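Local coordinates for protein Alpha/beta hydrolase (Enterobacter asburiae, PDB 6KMO) that probably hydrolyses carboxylic ester bonds, as the esterase or lipase CinB of the alpha/beta hydrolase family, at residues V73-I78 with K86-K91; Y203-W208 with A330-H335; P267-Q272 with V295-T300. The protein carries 2 engineered substitutions. All coordinates share one frame; numbering follows the deposited sequence. Where two conformers were deposited one is given.

Interaction 1: V73-I78 with K86-K91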
# COMPACT_ATOMS: atom_id res chain seq x y z
N VAL A 73 -1.60 -24.76 -12.97
CA VAL A 73 -2.76 -25.10 -12.14
C VAL A 73 -2.92 -26.61 -12.07
O VAL A 73 -2.86 -27.30 -13.11
CB VAL A 73 -4.04 -24.43 -12.64
CG1 VAL A 73 -5.21 -24.81 -11.75
CG2 VAL A 73 -3.87 -22.92 -12.71
N SER A 74 -3.13 -27.13 -10.87
CA SER A 74 -3.42 -28.54 -10.66
C SER A 74 -4.50 -28.67 -9.60
O SER A 74 -4.96 -27.68 -9.01
CB SER A 74 -2.16 -29.31 -10.26
OG SER A 74 -1.61 -28.82 -9.05
N GLU A 75 -4.93 -29.91 -9.35
CA GLU A 75 -6.04 -30.18 -8.47
C GLU A 75 -5.72 -31.36 -7.58
O GLU A 75 -4.95 -32.25 -7.95
CB GLU A 75 -7.31 -30.47 -9.27
CG GLU A 75 -8.53 -30.73 -8.41
CD GLU A 75 -9.79 -30.92 -9.25
OE1 GLU A 75 -10.60 -31.80 -8.91
OE2 GLU A 75 -9.95 -30.17 -10.24
N LYS A 76 -6.29 -31.34 -6.38
CA LYS A 76 -6.17 -32.47 -5.47
C LYS A 76 -7.38 -32.47 -4.56
O LYS A 76 -7.76 -31.42 -4.04
CB LYS A 76 -4.91 -32.35 -4.62
CG LYS A 76 -4.70 -33.54 -3.66
CD LYS A 76 -3.21 -33.83 -3.47
CE LYS A 76 -2.97 -34.95 -2.48
NZ LYS A 76 -2.95 -36.28 -3.15
N THR A 77 -7.98 -33.63 -4.37
CA THR A 77 -9.04 -33.80 -3.39
C THR A 77 -8.45 -34.52 -2.19
O THR A 77 -7.85 -35.59 -2.32
CB THR A 77 -10.21 -34.60 -3.97
OG1 THR A 77 -10.79 -33.86 -5.04
CG2 THR A 77 -11.27 -34.86 -2.91
N ILE A 78 -8.60 -33.92 -1.01
CA ILE A 78 -8.08 -34.49 0.22
C ILE A 78 -9.25 -35.05 1.02
O ILE A 78 -10.40 -34.64 0.86
CB ILE A 78 -7.26 -33.48 1.05
CG1 ILE A 78 -8.12 -32.29 1.50
CG2 ILE A 78 -6.07 -33.01 0.24
CD1 ILE A 78 -7.40 -31.36 2.46
N LYS A 86 -12.01 -30.39 -2.02
CA LYS A 86 -11.31 -30.14 -3.27
C LYS A 86 -10.40 -28.92 -3.15
O LYS A 86 -10.82 -27.86 -2.68
CB LYS A 86 -12.28 -29.91 -4.42
CG LYS A 86 -11.61 -29.98 -5.77
CD LYS A 86 -12.51 -29.48 -6.90
CE LYS A 86 -13.82 -30.27 -7.01
NZ LYS A 86 -14.21 -30.60 -8.42
N LEU A 87 -9.15 -29.07 -3.60
CA LEU A 87 -8.16 -28.01 -3.63
C LEU A 87 -7.77 -27.72 -5.07
O LEU A 87 -7.71 -28.63 -5.92
CB LEU A 87 -6.89 -28.42 -2.89
CG LEU A 87 -7.09 -28.99 -1.50
CD1 LEU A 87 -5.77 -29.43 -0.88
CD2 LEU A 87 -7.78 -27.96 -0.59
N LYS A 88 -7.48 -26.46 -5.37
CA LYS A 88 -6.83 -26.08 -6.61
C LYS A 88 -5.50 -25.45 -6.24
O LYS A 88 -5.46 -24.57 -5.38
CB LYS A 88 -7.68 -25.09 -7.42
CG LYS A 88 -9.01 -25.67 -7.90
CD LYS A 88 -8.81 -26.72 -8.99
CE LYS A 88 -8.84 -26.09 -10.35
NZ LYS A 88 -8.98 -27.11 -11.43
N ILE A 89 -4.42 -25.91 -6.86
CA ILE A 89 -3.07 -25.50 -6.51
C ILE A 89 -2.50 -24.71 -7.68
O ILE A 89 -2.52 -25.18 -8.83
CB ILE A 89 -2.19 -26.71 -6.17
CG1 ILE A 89 -2.80 -27.49 -5.00
CG2 ILE A 89 -0.79 -26.28 -5.78
CD1 ILE A 89 -3.35 -28.81 -5.37
N VAL A 90 -2.04 -23.50 -7.42
CA VAL A 90 -1.54 -22.60 -8.46
C VAL A 90 -0.09 -22.27 -8.14
O VAL A 90 0.23 -21.89 -7.01
CB VAL A 90 -2.40 -21.33 -8.57
CG1 VAL A 90 -1.92 -20.46 -9.72
CG2 VAL A 90 -3.88 -21.68 -8.73
N LYS A 91 0.79 -22.45 -9.11
CA LYS A 91 2.21 -22.22 -8.94
C LYS A 91 2.74 -21.35 -10.07
O LYS A 91 2.13 -21.26 -11.14
CB LYS A 91 2.97 -23.55 -8.94
CG LYS A 91 2.59 -24.47 -7.81
CD LYS A 91 3.40 -25.76 -7.86
CE LYS A 91 2.90 -26.73 -6.80
NZ LYS A 91 3.71 -27.99 -6.78
O HOH W 1 0.01 -26.50 -9.60
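The carbonyl oxygen of I89 takes two hydrogen bonds and a weaker C-H contact. S74 N donates to I89 O at 2.9 Å, lying in the plane of that carbonyl; water 1 donates to the same oxygen; and V73 CA brings its C-H to I89 O at 3.3 Å. The S74 hydroxyl shares this water. With chi1 at 61°, OG stands between its own backbone N and carbonyl carbon, which sets it 3.6 Å from I89 CB. In return, I89 N gives S74 O a nearly straight 2.8 Å bond, though from above the carbonyl plane. K76 and L87 repeat this pairing further along. The pairs that alternate with these, V73 with V90, E75 with K88 and T77 with K86, are non-hydrogen-bonded.

E75 holds the charged part of the face it shares with K86 and K88; towards the other end V73 CG2 and V90 CG2 lie side by side. The E75 chain is extended, CG anti to the backbone N (chi1 -178°), and reaches across to both these lysines. OE2 meets K88 NZ at 3.4 Å, a weak hydrogen bond within a salt bridge, while E75 OE1 and K86 NZ form a long salt bridge at 3.8 Å. K88 folds back at chi2 and chi3 to present its ammonium. Beyond the S74 hydroxyl, the face of K76, L87 and I89 is largely apolar: I89 CD1 lies against K76 CB, and L87 CD1 meets I78 CG2 at 3.8 Å, roughly at a right angle.

This hairpin supplies the first two strands of the alpha/beta hydrolase sheet, with 71-80 outermost in the chain. Strand 83-92 bonds onward to 132-136, where L87 touches V134 and V136. F115 of helix 115-129 packs on K88 and V90, and across the sheet W159 of helix 148-163 covers K76 and I78.

Interaction 2: Y203-W208 with A330-H335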
# COMPACT_ATOMS: atom_id res chain seq x y z
N TYR A 203 2.08 -15.59 7.76
CA TYR A 203 1.58 -14.28 7.36
C TYR A 203 0.14 -14.41 6.90
O TYR A 203 -0.21 -15.40 6.25
CB TYR A 203 2.41 -13.71 6.20
CG TYR A 203 2.41 -12.21 6.06
CD1 TYR A 203 2.88 -11.42 7.09
CD2 TYR A 203 2.01 -11.59 4.88
CE1 TYR A 203 2.91 -10.03 6.97
CE2 TYR A 203 2.04 -10.21 4.75
CZ TYR A 203 2.49 -9.44 5.79
OH TYR A 203 2.55 -8.06 5.64
N ASN A 204 -0.66 -13.41 7.22
CA ASN A 204 -2.03 -13.28 6.74
C ASN A 204 -2.10 -12.08 5.80
O ASN A 204 -1.56 -11.01 6.11
CB ASN A 204 -2.98 -12.96 7.89
CG ASN A 204 -3.14 -14.08 8.86
OD1 ASN A 204 -3.01 -15.25 8.51
ND2 ASN A 204 -3.48 -13.73 10.09
N VAL A 205 -2.82 -12.23 4.70
CA VAL A 205 -3.18 -11.10 3.84
C VAL A 205 -4.70 -11.08 3.74
O VAL A 205 -5.31 -11.97 3.14
CB VAL A 205 -2.54 -11.17 2.46
CG1 VAL A 205 -2.95 -9.93 1.67
CG2 VAL A 205 -1.02 -11.26 2.54
N MET A 206 -5.31 -10.07 4.34
CA MET A 206 -6.75 -9.88 4.34
C MET A 206 -7.05 -8.76 3.35
O MET A 206 -6.78 -7.59 3.62
CB MET A 206 -7.25 -9.54 5.75
CG MET A 206 -7.02 -10.63 6.78
SD MET A 206 -7.38 -10.21 8.58
CE MET A 206 -9.17 -9.93 8.50
N LEU A 207 -7.60 -9.13 2.20
CA LEU A 207 -7.86 -8.19 1.10
C LEU A 207 -9.30 -7.72 1.24
O LEU A 207 -10.24 -8.51 1.11
CB LEU A 207 -7.63 -8.85 -0.25
CG LEU A 207 -6.19 -9.34 -0.50
CD1 LEU A 207 -6.16 -10.15 -1.78
CD2 LEU A 207 -5.22 -8.20 -0.56
N TRP A 208 -9.46 -6.43 1.53
CA TRP A 208 -10.75 -5.77 1.71
C TRP A 208 -11.74 -6.68 2.47
O TRP A 208 -12.81 -7.03 1.94
CB TRP A 208 -11.33 -5.23 0.39
CG TRP A 208 -11.18 -6.14 -0.78
CD1 TRP A 208 -12.13 -7.00 -1.24
CD2 TRP A 208 -10.03 -6.31 -1.63
NE1 TRP A 208 -11.64 -7.72 -2.30
CE2 TRP A 208 -10.36 -7.30 -2.57
CE3 TRP A 208 -8.75 -5.74 -1.68
CZ2 TRP A 208 -9.47 -7.73 -3.54
CZ3 TRP A 208 -7.87 -6.18 -2.66
CH2 TRP A 208 -8.24 -7.16 -3.57
N ALA A 330 4.64 -8.99 -2.73
CA ALA A 330 5.97 -8.71 -2.20
C ALA A 330 6.00 -8.88 -0.69
O ALA A 330 6.97 -9.41 -0.14
CB ALA A 330 6.40 -7.29 -2.60
N ALA A 331 4.96 -8.43 -0.00
CA ALA A 331 4.90 -8.61 1.44
C ALA A 331 4.84 -10.09 1.79
O ALA A 331 5.53 -10.56 2.71
CB ALA A 331 3.69 -7.86 2.00
N LEU A 332 4.04 -10.86 1.06
CA LEU A 332 3.95 -12.28 1.33
C LEU A 332 5.27 -12.98 1.08
O LEU A 332 5.69 -13.84 1.86
CB LEU A 332 2.85 -12.86 0.45
CG LEU A 332 2.44 -14.30 0.74
CD1 LEU A 332 2.03 -14.51 2.18
CD2 LEU A 332 1.29 -14.66 -0.20
N HIS A 333 5.96 -12.63 -0.01
CA HIS A 333 7.26 -13.21 -0.29
C HIS A 333 8.22 -12.99 0.86
O HIS A 333 8.93 -13.92 1.28
CB HIS A 333 7.85 -12.60 -1.56
CG HIS A 333 9.22 -13.10 -1.88
ND1 HIS A 333 9.44 -14.21 -2.66
CD2 HIS A 333 10.45 -12.65 -1.51
CE1 HIS A 333 10.74 -14.43 -2.76
NE2 HIS A 333 11.37 -13.51 -2.07
N GLU A 334 8.26 -11.78 1.41
CA GLU A 334 9.19 -11.49 2.48
C GLU A 334 8.92 -12.35 3.70
O GLU A 334 9.86 -12.70 4.42
CB GLU A 334 9.13 -10.00 2.82
CG GLU A 334 9.83 -9.59 4.09
CD GLU A 334 11.35 -9.68 3.99
OE1 GLU A 334 11.91 -9.83 2.88
OE2 GLU A 334 11.98 -9.57 5.07
N HIS A 335 7.68 -12.71 3.95
CA HIS A 335 7.31 -13.44 5.15
C HIS A 335 7.28 -14.95 4.97
O HIS A 335 7.11 -15.66 5.96
CB HIS A 335 5.99 -12.90 5.71
CG HIS A 335 6.15 -11.54 6.29
ND1 HIS A 335 6.32 -11.33 7.64
CD2 HIS A 335 6.25 -10.33 5.70
CE1 HIS A 335 6.51 -10.04 7.86
NE2 HIS A 335 6.48 -9.41 6.69
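Two first torsions bring Y203 and H335 face to face: the tyrosine ring extends opposite its own backbone N (chi1 -155°), and H335 turns CG anti to its carbonyl carbon (chi1 -70°). The result is an offset stack with ring centroids 4.0 Å apart and planes at 16°. Y203 CE1 sits over the centre of the imidazole, whereas H335 CG lies over the rim of the phenol, 3.4 Å from Y203 CD1. A331 O meets the imidazole in plane at its edge. A331 CB approaches the far end of the tyrosine, 3.8 Å from Y203 OH. L332 CD1 comes up to the phenol edge beside CD2, a doubtful detail because L332 has two conformers.

Here the C-terminal helix 319-335 packs on one face of the central alpha/beta hydrolase sheet, running nearly antiparallel to strand 203-207 with the short axes 9.0 Å apart. The strand's alternation turns N204 and M206 to the other face, where both touch V186 of helix 181-195. H335 O is bonded to the guanidinium of R202, the residue before Y203. V323 of the second subunit packs against both Y203 and A331.

Interaction 3: P267-Q272 with V295-T300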
# COMPACT_ATOMS: atom_id res chain seq x y z
N PRO A 267 -1.30 -14.14 13.77
CA PRO A 267 -0.13 -14.03 12.88
C PRO A 267 0.09 -12.61 12.36
O PRO A 267 -0.83 -11.80 12.29
CB PRO A 267 -0.47 -14.99 11.72
CG PRO A 267 -1.48 -15.96 12.30
CD PRO A 267 -2.26 -15.14 13.31
N GLU A 268 1.32 -12.34 11.96
CA GLU A 268 1.63 -11.09 11.28
C GLU A 268 0.69 -10.94 10.09
O GLU A 268 0.42 -11.90 9.37
CB GLU A 268 3.08 -11.07 10.82
CG GLU A 268 4.06 -11.20 11.99
CD GLU A 268 5.44 -10.62 11.73
OE1 GLU A 268 5.61 -9.75 10.86
OE2 GLU A 268 6.38 -11.04 12.44
N THR A 269 0.22 -9.71 9.86
CA THR A 269 -0.90 -9.48 8.97
C THR A 269 -0.73 -8.23 8.12
O THR A 269 -0.21 -7.21 8.59
CB THR A 269 -2.19 -9.36 9.81
OG1 THR A 269 -2.48 -10.61 10.44
CG2 THR A 269 -3.39 -8.98 8.99
N LEU A 270 -1.18 -8.33 6.87
CA LEU A 270 -1.38 -7.20 5.98
C LEU A 270 -2.87 -7.11 5.70
O LEU A 270 -3.49 -8.12 5.32
CB LEU A 270 -0.64 -7.40 4.66
CG LEU A 270 -0.97 -6.38 3.56
CD1 LEU A 270 -0.56 -4.97 3.94
CD2 LEU A 270 -0.29 -6.77 2.27
N ILE A 271 -3.46 -5.93 5.88
CA ILE A 271 -4.84 -5.67 5.48
C ILE A 271 -4.82 -4.60 4.40
O ILE A 271 -4.23 -3.54 4.59
CB ILE A 271 -5.69 -5.19 6.68
CG1 ILE A 271 -5.79 -6.26 7.74
CG2 ILE A 271 -7.08 -4.76 6.20
CD1 ILE A 271 -6.33 -5.78 9.09
N GLN A 272 -5.46 -4.88 3.27
CA GLN A 272 -5.73 -3.84 2.27
C GLN A 272 -7.19 -3.45 2.37
O GLN A 272 -8.07 -4.32 2.48
CB GLN A 272 -5.46 -4.31 0.84
CG GLN A 272 -4.02 -4.73 0.58
CD GLN A 272 -3.67 -4.80 -0.90
OE1 GLN A 272 -4.55 -4.75 -1.77
NE2 GLN A 272 -2.38 -4.93 -1.18
N VAL A 295 0.15 -7.50 17.72
CA VAL A 295 0.32 -8.22 16.46
C VAL A 295 1.03 -7.30 15.47
O VAL A 295 0.57 -6.17 15.27
CB VAL A 295 -1.05 -8.61 15.92
CG1 VAL A 295 -0.93 -9.32 14.58
CG2 VAL A 295 -1.78 -9.49 16.93
N PRO A 296 2.10 -7.74 14.81
CA PRO A 296 2.67 -6.94 13.71
C PRO A 296 1.66 -6.88 12.57
O PRO A 296 1.28 -7.90 12.00
CB PRO A 296 3.94 -7.71 13.33
CG PRO A 296 4.26 -8.54 14.57
CD PRO A 296 2.91 -8.95 15.07
N VAL A 297 1.21 -5.67 12.26
CA VAL A 297 0.14 -5.49 11.28
C VAL A 297 0.37 -4.21 10.48
O VAL A 297 0.72 -3.15 11.03
CB VAL A 297 -1.25 -5.54 11.93
CG1 VAL A 297 -1.38 -4.47 13.01
CG2 VAL A 297 -2.33 -5.36 10.89
N THR A 298 0.14 -4.30 9.18
CA THR A 298 0.18 -3.18 8.24
C THR A 298 -1.21 -3.02 7.66
O THR A 298 -1.81 -4.02 7.25
CB THR A 298 1.17 -3.48 7.11
OG1 THR A 298 2.48 -3.68 7.65
CG2 THR A 298 1.22 -2.35 6.12
N VAL A 299 -1.72 -1.79 7.64
CA VAL A 299 -3.02 -1.50 7.05
C VAL A 299 -2.82 -0.46 5.96
O VAL A 299 -2.35 0.65 6.23
CB VAL A 299 -4.03 -0.98 8.09
CG1 VAL A 299 -5.36 -0.66 7.43
CG2 VAL A 299 -4.23 -2.01 9.21
N THR A 300 -3.17 -0.82 4.72
CA THR A 300 -3.01 0.04 3.56
C THR A 300 -4.37 0.28 2.93
O THR A 300 -5.03 -0.67 2.49
CB THR A 300 -2.10 -0.58 2.50
OG1 THR A 300 -0.91 -1.10 3.10
CG2 THR A 300 -1.72 0.43 1.43
O HOH W 2 2.49 -6.64 8.02
O HOH W 3 -0.74 -3.33 0.80
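E268 lies across P296, and every atom of its side chain meets the proline. Its CB is 3.8 Å from P296 O; CG, beside the backbone N (chi1 -60°), sits 3.7 Å from P296 CG. The extended chain then lays the carboxylate along the ring: E268 CD is 3.6 Å from P296 CB, OE1 is equally near that carbon, and OE2 comes to P296 CG at 3.9 Å. These are van der Waals contacts, and the H335 ring of helix 319-335 packs on the same side chain. Nearby, V295 CG1 presses on P267 O.

From P296 O onward the backbones pair in parallel. T269 N donates to P296 O at 3.0 Å, T298 N to T269 O, I271 N to T298 O and T300 N to I271 O, the last two nearly straight at 171°. This is a beta-alpha-beta crossover: helix 280-292 links strands 269-274 and 297-302 and packs on T269, V297 and V299.

T269 O holds a second donor, water 2, which also bonds T298 OG1. T269 OG1 donates to P267 O at 2.7 Å, from above that carbonyl plane, and is bonded to N204 ND2, tying T269 to strand 203-207, the neighbour on its other side. On the face of L270, the leucine CD1 reaches T298 CG2 at 3.8 Å. The Q272 amide has its main partners outside, OE1 with Y309 OH and NE2 with A324 O; its weak water link to T300 OG1 is doubtful, as T300 has two conformers. At T300 the sheet runs on antiparallel into a strand of the second subunit.

How the interactions relate
All three contacts draw on one sheet. Interaction 1 sits towards one end, partly exposed, about 27 Å centre to centre from interaction 3, whose strand 297-302 ends the sheet within this chain at the dimer interface. Antiparallel pairing with lysine-glutamate bridges at the surface thus gives way to parallel pairing with mostly buried side chains. Interaction 2 differs from both: no hydrogen bond joins its segments, and an aromatic stack and apolar contacts hold helix to strand. Interactions 2 and 3 touch directly, since strands 203-207 and 269-274 are neighbours, and H335 CE1 lies 3.1 Å from E268 OE1. Both also meet the second subunit, whereas interaction 1 does not.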